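Local coordinates for protein HI_1472 (Haemophilus influenzae, PDB 3PSH), which binds molybdate and tungstate in the periplasm, but not sulfate or phosphate, and serves the MolBC ABC transporter in low-affinity molybdate import, at residues 26-30 with 51-56; 156-160 with 314-320. All coordinates share one frame; numbering follows the deposited sequence.

Contact 1 of 2, residues 26-30 with 51-56; sequences HQTLN and QLGKNY. With MOO (molybdate ion), chain B.
The imidazole of H26 has a face against Q51, whose CB makes a CH-pi contact 3.7 Å from the ring centroid; Q27 OE1 lies over the opposite face, toward the rim. At the ring edge, in plane, H26 NE2 donates to molybdate O4 over 2.8 Å, with an N-H...O angle of 162°. The first torsion of H26 (chi1 50°) sets CG between the backbone N and the carbonyl carbon, which turns NE2 toward the oxyanion from the first turn of helix 26-34. Q27 NE2 donates to molybdate O3 over 2.8 Å, a more bent bond. The Y56 ring has L52 CD1 over one face and N30 OD1 at its edge. Y56 OH donates to N30 OD1 over 2.7 Å, the amide and ring planes being 85° apart. Y319 OH probably bonds N30 OD1 too, while E284 takes the ND2 end, which fixes the amide's rotation. Branched L52 packs between H26 CB, which L52 CD2 touches at 3.8 Å, and the Y56 ring; its CD1 also reaches L29 CD2. Histidine and glutamine thus supply N-H donors to an anion that Y196, R243 and the backbone of G279 and Y280 also bind, and such donors would spread its negative charge.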
loop_
_atom_site.group_PDB
_atom_site.type_symbol
_atom_site.label_atom_id
_atom_site.label_comp_id
_atom_site.label_asym_id
_atom_site.label_seq_id
_atom_site.Cartn_x
_atom_site.Cartn_y
_atom_site.Cartn_z
ATOM N N HIS A 26 1.641 8.446 -1.805
ATOM C CA HIS A 26 0.354 8.096 -1.260
ATOM C C HIS A 26 0.400 7.145 -0.059
ATOM O O HIS A 26 -0.385 7.248 0.853
ATOM C CB HIS A 26 -0.584 7.498 -2.345
ATOM C CG HIS A 26 0.037 6.382 -3.149
ATOM N ND1 HIS A 26 1.142 6.564 -3.951
ATOM C CD2 HIS A 26 -0.342 5.087 -3.338
ATOM C CE1 HIS A 26 1.444 5.437 -4.584
ATOM N NE2 HIS A 26 0.602 4.509 -4.157
ATOM N N GLN A 27 1.417 6.283 -0.050
ATOM C CA GLN A 27 1.518 5.315 1.064
ATOM C C GLN A 27 1.813 6.055 2.354
ATOM O O GLN A 27 1.166 5.852 3.402
ATOM C CB GLN A 27 2.572 4.247 0.858
ATOM C CG GLN A 27 2.070 3.414 -0.381
ATOM C CD GLN A 27 2.742 3.783 -1.648
ATOM O OE1 GLN A 27 3.217 4.900 -1.859
ATOM N NE2 GLN A 27 2.766 2.783 -2.574
ATOM N N THR A 28 2.825 6.924 2.275
ATOM C CA THR A 28 3.113 7.710 3.490
ATOM C C THR A 28 1.893 8.635 3.826
ATOM O O THR A 28 1.585 8.806 4.999
ATOM C CB THR A 28 4.297 8.610 3.237
ATOM O OG1 THR A 28 5.501 7.831 3.172
ATOM C CG2 THR A 28 4.414 9.671 4.329
ATOM N N LEU A 29 1.197 9.221 2.829
ATOM C CA LEU A 29 0.047 10.063 3.083
ATOM C C LEU A 29 -0.990 9.280 3.900
ATOM O O LEU A 29 -1.509 9.807 4.847
ATOM C CB LEU A 29 -0.522 10.631 1.734
ATOM C CG LEU A 29 -1.701 11.615 1.855
ATOM C CD1 LEU A 29 -1.377 12.720 2.964
ATOM C CD2 LEU A 29 -1.844 12.235 0.477
ATOM N N ASN A 30 -1.298 8.034 3.496
ATOM C CA ASN A 30 -2.361 7.254 4.145
ATOM C C ASN A 30 -1.876 6.974 5.594
ATOM O O ASN A 30 -2.659 7.038 6.494
ATOM C CB ASN A 30 -2.551 5.960 3.313
ATOM C CG ASN A 30 -3.575 5.028 3.934
ATOM O OD1 ASN A 30 -4.584 5.494 4.532
ATOM N ND2 ASN A 30 -3.348 3.729 3.753
ATOM N N GLN A 51 -4.239 7.569 -6.958
ATOM C CA GLN A 51 -3.507 6.531 -6.255
ATOM C C GLN A 51 -4.181 6.050 -4.981
ATOM O O GLN A 51 -3.996 4.875 -4.557
ATOM C CB GLN A 51 -2.095 7.125 -5.913
ATOM C CG GLN A 51 -1.205 7.271 -7.159
ATOM C CD GLN A 51 -0.952 5.954 -7.915
ATOM O OE1 GLN A 51 -0.829 4.891 -7.345
ATOM N NE2 GLN A 51 -0.930 6.047 -9.267
ATOM N N LEU A 52 -4.960 6.951 -4.319
ATOM C CA LEU A 52 -5.734 6.584 -3.128
ATOM C C LEU A 52 -7.173 6.152 -3.406
ATOM O O LEU A 52 -7.827 5.608 -2.481
ATOM C CB LEU A 52 -5.707 7.680 -1.996
ATOM C CG LEU A 52 -4.274 7.942 -1.463
ATOM C CD1 LEU A 52 -4.304 9.166 -0.516
ATOM C CD2 LEU A 52 -3.838 6.801 -0.502
ATOM N N GLY A 53 -7.658 6.374 -4.609
ATOM C CA GLY A 53 -9.017 6.119 -4.900
ATOM C C GLY A 53 -9.953 7.306 -4.758
ATOM O O GLY A 53 -9.815 8.114 -3.885
ATOM N N LYS A 54 -11.012 7.330 -5.560
ATOM C CA LYS A 54 -11.865 8.506 -5.543
ATOM C C LYS A 54 -12.563 8.717 -4.199
ATOM O O LYS A 54 -13.041 9.869 -3.911
ATOM C CB LYS A 54 -12.880 8.441 -6.720
ATOM C CG LYS A 54 -14.123 7.594 -6.344
ATOM C CD LYS A 54 -15.011 7.308 -7.574
ATOM C CE LYS A 54 -16.046 6.270 -7.210
ATOM N NZ LYS A 54 -16.946 6.800 -6.095
ATOM N N ASN A 55 -12.708 7.698 -3.332
ATOM C CA ASN A 55 -13.441 7.904 -2.093
ATOM C C ASN A 55 -12.516 8.261 -0.909
ATOM O O ASN A 55 -13.022 8.497 0.210
ATOM C CB ASN A 55 -14.295 6.692 -1.723
ATOM C CG ASN A 55 -15.311 6.367 -2.836
ATOM O OD1 ASN A 55 -16.038 7.262 -3.269
ATOM N ND2 ASN A 55 -15.388 5.106 -3.253
ATOM N N TYR A 56 -11.199 8.275 -1.189
ATOM C CA TYR A 56 -10.247 8.583 -0.086
ATOM C C TYR A 56 -10.573 9.914 0.610
ATOM O O TYR A 56 -10.422 10.072 1.823
ATOM C CB TYR A 56 -8.788 8.636 -0.562
ATOM C CG TYR A 56 -7.908 8.501 0.660
ATOM C CD1 TYR A 56 -7.656 7.193 1.158
ATOM C CD2 TYR A 56 -7.261 9.589 1.244
ATOM C CE1 TYR A 56 -6.865 6.931 2.313
ATOM C CE2 TYR A 56 -6.507 9.392 2.365
ATOM C CZ TYR A 56 -6.262 8.071 2.912
ATOM O OH TYR A 56 -5.435 8.000 3.992
HETATM MO MO MOO B . 1.338 0.649 -4.939
HETATM O O1 MOO B . 0.579 -0.684 -5.654
HETATM O O2 MOO B . 2.829 1.018 -5.718
HETATM O O3 MOO B . 1.682 0.303 -3.309
HETATM O O4 MOO B . 0.180 1.890 -4.892
#

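Contact 2 of 2, residues 156-160 with 314-320; sequences QGDEL and YYQKFYR
K317 NZ meets E159 OE1 at 3.2 Å, a salt bridge whose hydrogen bond is weak. The two side chains cross at about a right angle. K317 starts with CG anti to its backbone N (chi1 169°) and bends at the next bond, while E159 is extended beyond CG; long, flexible residues suit this span between helices whose short segments approach to 11.5 Å between axes. The other carboxylate oxygen, E159 OE2, has a weak bond to Q155.

Beneath this polar pair lies F318. L160 CD1 sits over the centre of its ring, 3.7 Å from the centroid in a CH-pi contact, and the aliphatic CG of K317 covers the opposite face, so the ring is sandwiched between a leucine methyl and a lysine methylene. The far end of the ring, F318 CZ, presses on the backbone of helix 154-165, 3.7 Å from L160 CA and 3.6 Å from E159 O. One helical turn earlier, Y314 receives F318 CD2 over the centre of a ring face. Y314 OH lies 3.4 Å from L160 CD1 and is hydrogen-bonded to Q34 OE1, so a buried tyrosine has its hydroxyl satisfied. At the border, Q156 CG lies 4.2 Å from F318 CE1.

The helices run nearly antiparallel, 150° between their directions, and Y314 and F318 pack between them. R320 has positive phi, and its NH2 bonds V33 O of helix 26-34. The chemistry implies division of labour: the buried part of this helix-helix packing probably rests on burial of apolar surface and on dispersion between leucine and aromatic carbons, while the weak lysine-glutamate pair at the exposed margin probably adds only modest, solvent-screened attraction.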
loop_
_atom_site.group_PDB
_atom_site.type_symbol
_atom_site.label_atom_id
_atom_site.label_comp_id
_atom_site.label_asym_id
_atom_site.label_seq_id
_atom_site.Cartn_x
_atom_site.Cartn_y
_atom_site.Cartn_z
ATOM N N GLN A 156 0.700 7.070 18.767
ATOM C CA GLN A 156 -0.273 6.580 17.808
ATOM C C GLN A 156 0.430 5.652 16.780
ATOM O O GLN A 156 -0.121 4.625 16.317
ATOM C CB GLN A 156 -1.093 7.682 17.144
ATOM C CG GLN A 156 -2.281 7.070 16.312
ATOM C CD GLN A 156 -3.564 7.865 16.322
ATOM O OE1 GLN A 156 -4.261 8.041 15.274
ATOM N NE2 GLN A 156 -3.957 8.312 17.517
ATOM N N GLY A 157 1.687 5.962 16.433
ATOM C CA GLY A 157 2.511 5.125 15.567
ATOM C C GLY A 157 2.646 3.708 16.150
ATOM O O GLY A 157 2.461 2.706 15.478
ATOM N N ASP A 158 2.933 3.642 17.433
ATOM C CA ASP A 158 3.114 2.355 18.077
ATOM C C ASP A 158 1.802 1.578 18.080
ATOM O O ASP A 158 1.856 0.382 17.891
ATOM C CB ASP A 158 3.675 2.500 19.478
ATOM C CG ASP A 158 5.120 3.000 19.466
ATOM O OD1 ASP A 158 5.820 2.816 18.483
ATOM O OD2 ASP A 158 5.578 3.558 20.519
ATOM N N GLU A 159 0.661 2.265 18.277
ATOM C CA GLU A 159 -0.628 1.616 18.282
ATOM C C GLU A 159 -0.987 1.112 16.869
ATOM O O GLU A 159 -1.679 0.054 16.684
ATOM C CB GLU A 159 -1.689 2.661 18.704
ATOM C CG GLU A 159 -1.466 3.038 20.174
ATOM C CD GLU A 159 -2.177 4.289 20.635
ATOM O OE1 GLU A 159 -2.691 5.084 19.769
ATOM O OE2 GLU A 159 -2.117 4.495 21.889
ATOM N N LEU A 160 -0.565 1.896 15.878
ATOM C CA LEU A 160 -0.829 1.564 14.453
ATOM C C LEU A 160 -0.024 0.328 14.027
ATOM O O LEU A 160 -0.585 -0.647 13.385
ATOM C CB LEU A 160 -0.424 2.779 13.566
ATOM C CG LEU A 160 -0.862 2.507 12.087
ATOM C CD1 LEU A 160 -2.337 2.327 11.817
ATOM C CD2 LEU A 160 -0.451 3.802 11.327
ATOM N N TYR A 314 -11.248 -0.304 13.943
ATOM C CA TYR A 314 -10.049 0.168 13.283
ATOM C C TYR A 314 -10.316 1.556 12.645
ATOM O O TYR A 314 -9.461 2.496 12.824
ATOM C CB TYR A 314 -9.594 -0.844 12.186
ATOM C CG TYR A 314 -8.191 -0.506 11.525
ATOM C CD1 TYR A 314 -7.096 -1.227 11.866
ATOM C CD2 TYR A 314 -8.067 0.589 10.704
ATOM C CE1 TYR A 314 -5.782 -0.903 11.303
ATOM C CE2 TYR A 314 -6.876 0.897 10.077
ATOM C CZ TYR A 314 -5.684 0.172 10.418
ATOM O OH TYR A 314 -4.423 0.508 9.888
ATOM N N TYR A 315 -11.417 1.684 11.926
ATOM C CA TYR A 315 -11.751 2.949 11.251
ATOM C C TYR A 315 -12.004 4.020 12.316
ATOM O O TYR A 315 -11.501 5.121 12.155
ATOM C CB TYR A 315 -12.901 2.841 10.262
ATOM C CG TYR A 315 -12.448 2.510 8.875
ATOM C CD1 TYR A 315 -11.771 1.312 8.564
ATOM C CD2 TYR A 315 -12.670 3.406 7.808
ATOM C CE1 TYR A 315 -11.368 1.061 7.187
ATOM C CE2 TYR A 315 -12.341 3.136 6.460
ATOM C CZ TYR A 315 -11.634 1.921 6.161
ATOM O OH TYR A 315 -11.264 1.753 4.835
ATOM N N GLN A 316 -12.650 3.682 13.424
ATOM C CA GLN A 316 -12.984 4.762 14.378
ATOM C C GLN A 316 -11.672 5.239 15.035
ATOM O O GLN A 316 -11.518 6.470 15.261
ATOM C CB GLN A 316 -13.968 4.212 15.441
ATOM C CG GLN A 316 -15.344 3.862 14.824
ATOM C CD GLN A 316 -16.203 5.078 14.514
ATOM O OE1 GLN A 316 -15.868 6.200 14.852
ATOM N NE2 GLN A 316 -17.309 4.849 13.762
ATOM N N LYS A 317 -10.716 4.294 15.232
ATOM C CA LYS A 317 -9.423 4.609 15.865
ATOM C C LYS A 317 -8.463 5.411 14.972
ATOM O O LYS A 317 -8.021 6.538 15.358
ATOM C CB LYS A 317 -8.729 3.376 16.451
ATOM C CG LYS A 317 -7.308 3.638 16.860
ATOM C CD LYS A 317 -7.218 4.211 18.278
ATOM C CE LYS A 317 -5.748 4.532 18.611
ATOM N NZ LYS A 317 -5.844 5.441 19.908
ATOM N N PHE A 318 -8.310 4.967 13.692
ATOM C CA PHE A 318 -7.233 5.509 12.837
ATOM C C PHE A 318 -7.760 6.467 11.809
ATOM O O PHE A 318 -6.979 7.333 11.337
ATOM C CB PHE A 318 -6.463 4.300 12.205
ATOM C CG PHE A 318 -5.703 3.516 13.291
ATOM C CD1 PHE A 318 -4.723 4.147 14.040
ATOM C CD2 PHE A 318 -6.039 2.194 13.628
ATOM C CE1 PHE A 318 -4.071 3.503 15.082
ATOM C CE2 PHE A 318 -5.377 1.519 14.660
ATOM C CZ PHE A 318 -4.356 2.140 15.388
ATOM N N TYR A 319 -9.021 6.294 11.376
ATOM C CA TYR A 319 -9.567 7.275 10.427
ATOM C C TYR A 319 -10.569 8.216 11.042
ATOM O O TYR A 319 -11.045 9.072 10.347
ATOM C CB TYR A 319 -10.218 6.587 9.208
ATOM C CG TYR A 319 -9.241 5.861 8.284
ATOM C CD1 TYR A 319 -8.286 6.591 7.525
ATOM C CD2 TYR A 319 -9.287 4.445 8.154
ATOM C CE1 TYR A 319 -7.405 5.947 6.619
ATOM C CE2 TYR A 319 -8.436 3.795 7.184
ATOM C CZ TYR A 319 -7.470 4.532 6.505
ATOM O OH TYR A 319 -6.694 3.926 5.567
ATOM N N ARG A 320 -10.873 8.039 12.326
ATOM C CA ARG A 320 -11.781 8.912 13.134
ATOM C C ARG A 320 -13.199 9.008 12.470
ATOM O O ARG A 320 -13.965 10.039 12.556
ATOM C CB ARG A 320 -11.102 10.310 13.320
ATOM C CG ARG A 320 -9.731 10.264 13.874
ATOM C CD ARG A 320 -9.002 11.635 13.650
ATOM N NE ARG A 320 -8.620 11.692 12.219
ATOM C CZ ARG A 320 -7.562 11.059 11.644
ATOM N NH1 ARG A 320 -6.811 10.187 12.290
ATOM N NH2 ARG A 320 -7.365 11.227 10.348
#

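From the N terminus, contact 1 comes first: it closes a short loop in which the chain leaves helix 26-34, runs through strand 41-44 and returns by helix 48-52, beside the molybdate pocket. Contact 2 closes a far longer one, with 153 residues between its segments, including the second four-stranded parallel sheet, before helix 307-319 comes back against helix 154-165. The two loops follow in series, neither nested nor crossed. They nonetheless touch in space, where N30 of contact 1 and Y319 of contact 2 meet. The C-terminal helix thereby joins helix 154-165 to helix 26-34, whose start carries the molybdate-binding H26 and Q27.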